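Local coordinates for DUF6844 domain-containing protein (PDB 4QVR), which is of unknown function but carries a DUF6844 domain and probably a signal sequence, consistent with export from the cytoplasm of Francisella tularensis, at residues 330-335 with 358-363; 351-356 with 442-447; 363-368 with 419-424. All coordinates share one frame; numbering follows the deposited sequence.

Contact 1. Residues 330-335 with 358-363; sequences ILAYGQ and IMARAN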
# COMPACT_ATOMS: atom_id res chain seq x y z
N ILE A 330 -2.61 13.11 6.53
CA ILE A 330 -2.77 12.00 5.63
C ILE A 330 -3.94 12.25 4.71
O ILE A 330 -5.02 12.59 5.17
CB ILE A 330 -2.99 10.73 6.44
CG1 ILE A 330 -1.74 10.50 7.30
CG2 ILE A 330 -3.27 9.55 5.52
CD1 ILE A 330 -1.96 9.60 8.49
N LEU A 331 -3.72 12.11 3.41
CA LEU A 331 -4.77 12.29 2.43
C LEU A 331 -5.17 10.90 2.00
O LEU A 331 -4.36 10.01 1.98
CB LEU A 331 -4.28 13.05 1.23
CG LEU A 331 -3.74 14.44 1.50
CD1 LEU A 331 -3.38 15.10 0.18
CD2 LEU A 331 -4.76 15.26 2.24
N ALA A 332 -6.45 10.74 1.70
CA ALA A 332 -7.01 9.49 1.25
C ALA A 332 -7.90 9.79 0.07
O ALA A 332 -8.80 10.65 0.18
CB ALA A 332 -7.82 8.84 2.34
N TYR A 333 -7.66 9.10 -1.03
CA TYR A 333 -8.45 9.25 -2.25
C TYR A 333 -9.56 8.25 -2.32
O TYR A 333 -9.44 7.15 -1.82
CB TYR A 333 -7.56 9.04 -3.45
CG TYR A 333 -6.39 9.99 -3.53
CD1 TYR A 333 -6.58 11.30 -3.94
CD2 TYR A 333 -5.10 9.57 -3.24
CE1 TYR A 333 -5.50 12.19 -4.03
CE2 TYR A 333 -4.02 10.44 -3.35
CZ TYR A 333 -4.23 11.76 -3.74
OH TYR A 333 -3.18 12.63 -3.84
N GLY A 334 -10.64 8.61 -3.00
CA GLY A 334 -11.77 7.72 -3.15
C GLY A 334 -12.60 8.13 -4.33
O GLY A 334 -12.64 9.30 -4.67
N GLN A 335 -13.27 7.18 -4.95
CA GLN A 335 -14.11 7.45 -6.11
C GLN A 335 -15.41 6.71 -5.98
O GLN A 335 -15.48 5.70 -5.29
CB GLN A 335 -13.41 7.02 -7.40
CG GLN A 335 -12.09 7.73 -7.58
CD GLN A 335 -11.33 7.36 -8.83
OE1 GLN A 335 -11.85 6.71 -9.73
NE2 GLN A 335 -10.10 7.80 -8.90
N ILE A 358 -16.64 6.41 1.11
CA ILE A 358 -16.59 5.05 1.62
C ILE A 358 -15.24 4.43 1.26
O ILE A 358 -14.62 3.78 2.11
CB ILE A 358 -17.70 4.15 1.01
CG1 ILE A 358 -19.09 4.60 1.46
CG2 ILE A 358 -17.50 2.69 1.40
CD1 ILE A 358 -20.24 3.83 0.81
N MSE A 359 -14.80 4.62 0.01
CA MSE A 359 -13.54 4.05 -0.45
C MSE A 359 -12.39 4.76 0.21
O MSE A 359 -11.45 4.11 0.67
CB MSE A 359 -13.39 4.05 -1.98
CG MSE A 359 -14.51 3.32 -2.74
SE MSE A 359 -14.64 1.38 -2.35
CE MSE A 359 -15.73 0.76 -3.87
N ALA A 360 -12.44 6.08 0.29
CA ALA A 360 -11.37 6.85 0.91
C ALA A 360 -11.16 6.43 2.36
O ALA A 360 -10.03 6.32 2.84
CB ALA A 360 -11.65 8.34 0.82
N ARG A 361 -12.27 6.16 3.05
CA ARG A 361 -12.22 5.74 4.43
C ARG A 361 -11.60 4.35 4.54
O ARG A 361 -10.77 4.11 5.41
CB ARG A 361 -13.63 5.74 5.02
CG ARG A 361 -13.65 5.49 6.52
CD ARG A 361 -15.06 5.35 7.06
NE ARG A 361 -15.00 5.10 8.50
CZ ARG A 361 -14.73 3.92 9.05
NH1 ARG A 361 -14.49 2.85 8.30
NH2 ARG A 361 -14.68 3.82 10.37
N ALA A 362 -12.01 3.42 3.67
CA ALA A 362 -11.45 2.09 3.69
C ALA A 362 -9.92 2.15 3.48
O ALA A 362 -9.17 1.32 4.01
CB ALA A 362 -12.12 1.20 2.66
N ASN A 363 -9.45 3.11 2.70
CA ASN A 363 -8.01 3.28 2.49
C ASN A 363 -7.31 3.62 3.82
O ASN A 363 -6.20 3.13 4.11
CB ASN A 363 -7.75 4.37 1.45
CG ASN A 363 -7.97 3.90 0.02
OD1 ASN A 363 -7.80 2.74 -0.31
ND2 ASN A 363 -8.29 4.82 -0.84
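Gly334 of strand 330-335 lies against Ala360 of helix 358-363, with 4.2 Å between their CA atoms. The helix runs obliquely antiparallel to the strand, 143° between their N-to-C directions, and the two short axes come within 5.9 Å of each other. The close approach falls where Ala332, Gly334 and Ala360, all small, face each other. Gly334 CA lies 3.9 Å from Ala360 N, with no side chain in between. Ala332 turns its methyl to the helix and sets CB 3.4 Å from Ala360 O, while the two CB atoms of this alanine pair stand 4.2 Å apart. The methyl of Ala360 lies against the strand backbone, close to both Tyr333 O and Ala332 O. This is a two-layer alpha+beta packing, in which helix 349-370 covers one face of a four-stranded antiparallel sheet; strand 328-337 is an inner strand of it, and Ala360 also touches Leu446 on the neighbouring strand 440-448. Tyr333 O faces the helix and has two partners there. Ala360 CA makes a CA-H...O contact of 3.4 Å to it, and Asn363 ND2 gives it a weak, strongly bent hydrogen bond of 2.8 Å, with an angle of 119° at the hydrogen. The amide oxygen OD1 of Asn363 is also bonded, accepting a hydrogen bond from Gln139 NE2 of helix 134-159. The ring of Tyr333 leaves on the far side of the strand, its OH bonded to that of Tyr304. At selenomethionine Met359, CG sits 3.6 Å from Gln335 O, and the side chain also touches Asp136 and Gln139 of helix 134-159.

Contact 2. Residues 351-356 with 442-447; sequences YGYKQA and YGVVLK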
# COMPACT_ATOMS: atom_id res chain seq x y z
N TYR A 351 -24.92 11.36 -4.11
CA TYR A 351 -24.60 9.95 -3.90
C TYR A 351 -23.18 9.51 -4.27
O TYR A 351 -22.60 8.65 -3.61
CB TYR A 351 -25.61 9.08 -4.64
CG TYR A 351 -25.47 7.62 -4.30
CD1 TYR A 351 -25.72 7.17 -3.01
CD2 TYR A 351 -25.09 6.69 -5.26
CE1 TYR A 351 -25.59 5.83 -2.68
CE2 TYR A 351 -24.95 5.35 -4.94
CZ TYR A 351 -25.21 4.92 -3.65
OH TYR A 351 -25.08 3.59 -3.31
N GLY A 352 -22.64 10.08 -5.34
CA GLY A 352 -21.31 9.73 -5.78
C GLY A 352 -20.25 10.13 -4.77
O GLY A 352 -19.33 9.36 -4.46
N TYR A 353 -20.37 11.35 -4.26
CA TYR A 353 -19.43 11.83 -3.27
C TYR A 353 -19.51 10.99 -2.00
O TYR A 353 -18.49 10.69 -1.40
CB TYR A 353 -19.64 13.32 -2.97
CG TYR A 353 -19.44 14.18 -4.20
CD1 TYR A 353 -18.19 14.27 -4.79
CD2 TYR A 353 -20.48 14.91 -4.76
CE1 TYR A 353 -17.99 15.05 -5.91
CE2 TYR A 353 -20.28 15.69 -5.88
CZ TYR A 353 -19.02 15.75 -6.45
OH TYR A 353 -18.78 16.51 -7.56
N LYS A 354 -20.72 10.59 -1.61
CA LYS A 354 -20.89 9.77 -0.41
C LYS A 354 -20.13 8.45 -0.59
O LYS A 354 -19.37 8.08 0.29
CB LYS A 354 -22.36 9.47 -0.13
CG LYS A 354 -22.59 8.74 1.19
CD LYS A 354 -23.88 7.92 1.18
CE LYS A 354 -25.13 8.73 0.89
NZ LYS A 354 -25.42 9.75 1.94
N GLN A 355 -20.35 7.75 -1.70
CA GLN A 355 -19.67 6.47 -1.94
C GLN A 355 -18.19 6.59 -2.19
O GLN A 355 -17.44 5.64 -1.97
CB GLN A 355 -20.35 5.63 -3.03
CG GLN A 355 -21.59 4.95 -2.48
CD GLN A 355 -22.10 3.83 -3.35
OE1 GLN A 355 -22.52 2.78 -2.85
NE2 GLN A 355 -22.06 4.02 -4.67
N ALA A 356 -17.76 7.77 -2.65
CA ALA A 356 -16.36 8.04 -2.84
C ALA A 356 -15.70 8.14 -1.46
O ALA A 356 -14.54 7.77 -1.30
CB ALA A 356 -16.15 9.32 -3.64
N TYR A 442 -17.19 10.29 -9.59
CA TYR A 442 -17.08 11.31 -8.59
C TYR A 442 -15.92 10.93 -7.72
O TYR A 442 -15.56 9.76 -7.62
CB TYR A 442 -18.35 11.36 -7.75
CG TYR A 442 -19.56 11.70 -8.56
CD1 TYR A 442 -19.95 13.01 -8.74
CD2 TYR A 442 -20.31 10.70 -9.17
CE1 TYR A 442 -21.06 13.33 -9.50
CE2 TYR A 442 -21.43 11.00 -9.92
CZ TYR A 442 -21.80 12.31 -10.08
OH TYR A 442 -22.90 12.61 -10.83
N GLY A 443 -15.32 11.92 -7.07
CA GLY A 443 -14.20 11.62 -6.20
C GLY A 443 -14.08 12.59 -5.08
O GLY A 443 -14.65 13.69 -5.13
N VAL A 444 -13.36 12.17 -4.05
CA VAL A 444 -13.09 13.00 -2.89
C VAL A 444 -11.66 12.77 -2.46
O VAL A 444 -11.03 11.75 -2.81
CB VAL A 444 -14.00 12.67 -1.68
CG1 VAL A 444 -15.46 12.98 -1.98
CG2 VAL A 444 -13.85 11.22 -1.27
N VAL A 445 -11.15 13.75 -1.71
CA VAL A 445 -9.86 13.67 -1.06
C VAL A 445 -10.16 14.02 0.37
O VAL A 445 -10.63 15.13 0.67
CB VAL A 445 -8.83 14.66 -1.61
CG1 VAL A 445 -7.51 14.46 -0.87
CG2 VAL A 445 -8.65 14.48 -3.11
N LEU A 446 -9.92 13.07 1.26
CA LEU A 446 -10.18 13.26 2.65
C LEU A 446 -8.87 13.50 3.35
O LEU A 446 -7.83 13.00 2.91
CB LEU A 446 -10.90 12.05 3.25
CG LEU A 446 -12.28 11.66 2.68
CD1 LEU A 446 -12.93 10.58 3.54
CD2 LEU A 446 -13.23 12.83 2.59
N LYS A 447 -8.91 14.29 4.41
CA LYS A 447 -7.73 14.60 5.21
C LYS A 447 -7.99 14.13 6.64
O LYS A 447 -9.01 14.48 7.24
CB LYS A 447 -7.43 16.09 5.23
CG LYS A 447 -6.20 16.45 6.06
CD LYS A 447 -6.16 17.92 6.41
CE LYS A 447 -4.99 18.23 7.34
NZ LYS A 447 -5.01 19.63 7.86
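Gly352 and Ala356, one helical turn apart, face Tyr442 and Gly443 as helix 351-356 crosses strand 442-447 at 47°, the short axes 6.8 Å apart at their closest. This is the N-terminal part of helix 349-370 laid on an inner strand of the four-stranded antiparallel sheet, a two-layer alpha+beta packing with a tyrosine pair beside the helix. The rings of Tyr353 and Tyr442 form a T-shaped stack: centroids are 5.2 Å apart and the planes stand at 72°. Tyr442 supplies the edge, its CD1 lying 3.7 Å from Tyr353 CZ, over one face of that ring and offset toward its rim. Arg429 of strand 424-433 makes a cation-pi contact with Tyr353 as well. Gly443 O lies in the plane of the Tyr353 ring at its edge, beside CD1 and CE1. The other ortho carbon of Tyr442, CD2, rests 3.7 Å from Gly352 CA. With CG anti to the carbonyl carbon (chi1 -62°), the Tyr442 ring is laid against Gly352 and CD1 is turned to Tyr353. Farther along the strand both methyls of Val444 pack on the helix. CG1 lies 3.8 Å from the backbone O of Tyr353 and 4.1 Å from Tyr353 CD1, with Ala356 CB also close by, while CG2 meets the CB of Ala356 at 3.8 Å and sits 3.5 Å from Ala356 O.

Contact 3. Residues 363-368 with 419-424; sequences NLVTLI and LDIVGL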
# COMPACT_ATOMS: atom_id res chain seq x y z
N ASN A 363 -9.45 3.11 2.70
CA ASN A 363 -8.01 3.28 2.49
C ASN A 363 -7.31 3.62 3.82
O ASN A 363 -6.20 3.13 4.11
CB ASN A 363 -7.75 4.37 1.45
CG ASN A 363 -7.97 3.90 0.02
OD1 ASN A 363 -7.80 2.74 -0.31
ND2 ASN A 363 -8.29 4.82 -0.84
N LEU A 364 -7.94 4.46 4.64
CA LEU A 364 -7.39 4.79 5.94
C LEU A 364 -7.43 3.60 6.89
O LEU A 364 -6.49 3.36 7.63
CB LEU A 364 -8.10 6.00 6.56
CG LEU A 364 -7.85 7.34 5.83
CD1 LEU A 364 -8.74 8.42 6.42
CD2 LEU A 364 -6.38 7.75 5.90
N VAL A 365 -8.52 2.83 6.87
CA VAL A 365 -8.62 1.64 7.72
C VAL A 365 -7.48 0.67 7.43
O VAL A 365 -6.84 0.17 8.34
CB VAL A 365 -9.98 0.95 7.54
CG1 VAL A 365 -9.98 -0.44 8.20
CG2 VAL A 365 -11.11 1.83 8.09
N THR A 366 -7.21 0.43 6.16
CA THR A 366 -6.13 -0.43 5.75
C THR A 366 -4.73 0.09 6.20
O THR A 366 -3.81 -0.67 6.55
CB THR A 366 -6.17 -0.55 4.22
OG1 THR A 366 -7.44 -1.08 3.84
CG2 THR A 366 -5.09 -1.44 3.71
N LEU A 367 -4.57 1.40 6.14
CA LEU A 367 -3.34 2.05 6.55
C LEU A 367 -3.08 1.80 8.03
O LEU A 367 -2.01 1.41 8.44
CB LEU A 367 -3.46 3.56 6.35
CG LEU A 367 -2.31 4.40 6.88
CD1 LEU A 367 -1.04 4.00 6.15
CD2 LEU A 367 -2.63 5.88 6.71
N ILE A 368 -4.10 2.05 8.81
CA ILE A 368 -4.00 1.91 10.26
C ILE A 368 -3.75 0.46 10.66
O ILE A 368 -2.91 0.19 11.51
CB ILE A 368 -5.25 2.52 10.90
CG1 ILE A 368 -5.22 4.03 10.63
CG2 ILE A 368 -5.28 2.25 12.40
CD1 ILE A 368 -6.52 4.73 10.94
N LEU A 419 -12.38 0.51 13.73
CA LEU A 419 -12.04 1.51 14.74
C LEU A 419 -12.45 2.88 14.19
O LEU A 419 -11.62 3.61 13.65
CB LEU A 419 -10.54 1.46 15.08
CG LEU A 419 -9.46 1.64 13.99
CD1 LEU A 419 -8.09 1.54 14.64
CD2 LEU A 419 -9.56 0.63 12.84
N ASP A 420 -13.73 3.21 14.32
CA ASP A 420 -14.26 4.47 13.76
C ASP A 420 -13.20 5.58 13.71
O ASP A 420 -12.64 5.98 14.74
CB ASP A 420 -15.59 4.92 14.42
CG ASP A 420 -15.57 4.87 15.95
OD1 ASP A 420 -14.50 4.62 16.54
OD2 ASP A 420 -16.64 5.06 16.55
N ILE A 421 -12.92 6.04 12.49
CA ILE A 421 -11.93 7.09 12.25
C ILE A 421 -12.57 8.42 12.59
O ILE A 421 -13.65 8.73 12.09
CB ILE A 421 -11.48 7.16 10.76
CG1 ILE A 421 -11.14 5.77 10.16
CG2 ILE A 421 -10.30 8.11 10.61
CD1 ILE A 421 -9.97 5.07 10.79
N VAL A 422 -11.91 9.21 13.42
CA VAL A 422 -12.44 10.51 13.83
C VAL A 422 -11.78 11.66 13.09
O VAL A 422 -10.61 11.59 12.71
CB VAL A 422 -12.26 10.74 15.36
CG1 VAL A 422 -12.77 12.12 15.77
CG2 VAL A 422 -12.97 9.66 16.15
N GLY A 423 -12.55 12.72 12.87
CA GLY A 423 -12.05 13.92 12.24
C GLY A 423 -11.57 13.71 10.83
O GLY A 423 -10.38 13.69 10.56
N LEU A 424 -12.52 13.53 9.94
CA LEU A 424 -12.22 13.37 8.54
C LEU A 424 -12.81 14.52 7.78
O LEU A 424 -14.03 14.63 7.70
CB LEU A 424 -12.83 12.09 8.00
CG LEU A 424 -12.23 10.79 8.48
CD1 LEU A 424 -12.98 9.64 7.82
CD2 LEU A 424 -10.75 10.75 8.14
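Leu364 overlaps Leu424, the two side chains running antiparallel alongside one another, with CD1 of Leu364 3.5 Å from CD2 of Leu424. The contact is apolar packing at the margin of the two-layer alpha+beta unit: segment 419-424, the connection from helix 402-415 into the edge strand 424-433, passes along the flank of helix 349-370. Leu364, Ile368, Ile421 and Leu424 also all touch Trp448, at the end of strand 440-448, so this strand-end residue meets both helix and loop. Ile421 is the central loop residue. With CG1 anti to the carbonyl carbon (chi1 -47°) and a second bend at chi2 (-64°), it sends CD1 toward the helix, while its CG2 branch remains a looser 4.5 Å from Leu364 CD1. CG2 of Val365 approaches Ile421 CD1 to 4.4 Å. Leu419 covers the more exposed end; it is poorly ordered, and its side chain lies obliquely across Ile368, CD1 reaching CG2 of that residue at 3.7 Å. Ile368 and Ile421 meet tip to tip, their CD1 methyls 3.5 Å apart, closer than methyls normally come.

Overall arrangement
Helix 349-370 is common to all three contacts. From its N-terminal part onward it meets strand 440-448 in contact 2, strand 328-337 in contact 1 and the loop 419-424 in contact 3. Centres of contacts 1 and 2 are about 8 Å apart, those of 1 and 3 about 9 Å, and those of 2 and 3 about 15 Å. Strands 328-337 and 440-448 are neighbours in the four-stranded sheet, probably hydrogen-bonded through Gly334 O to Val444 N and Ala332 O to Leu446 N. Along the chain contacts 1 and 2 interleave, contact 3 follows contact 1 and is nested within contact 2. One helix thus ties sequence-distant parts into a single alpha+beta unit.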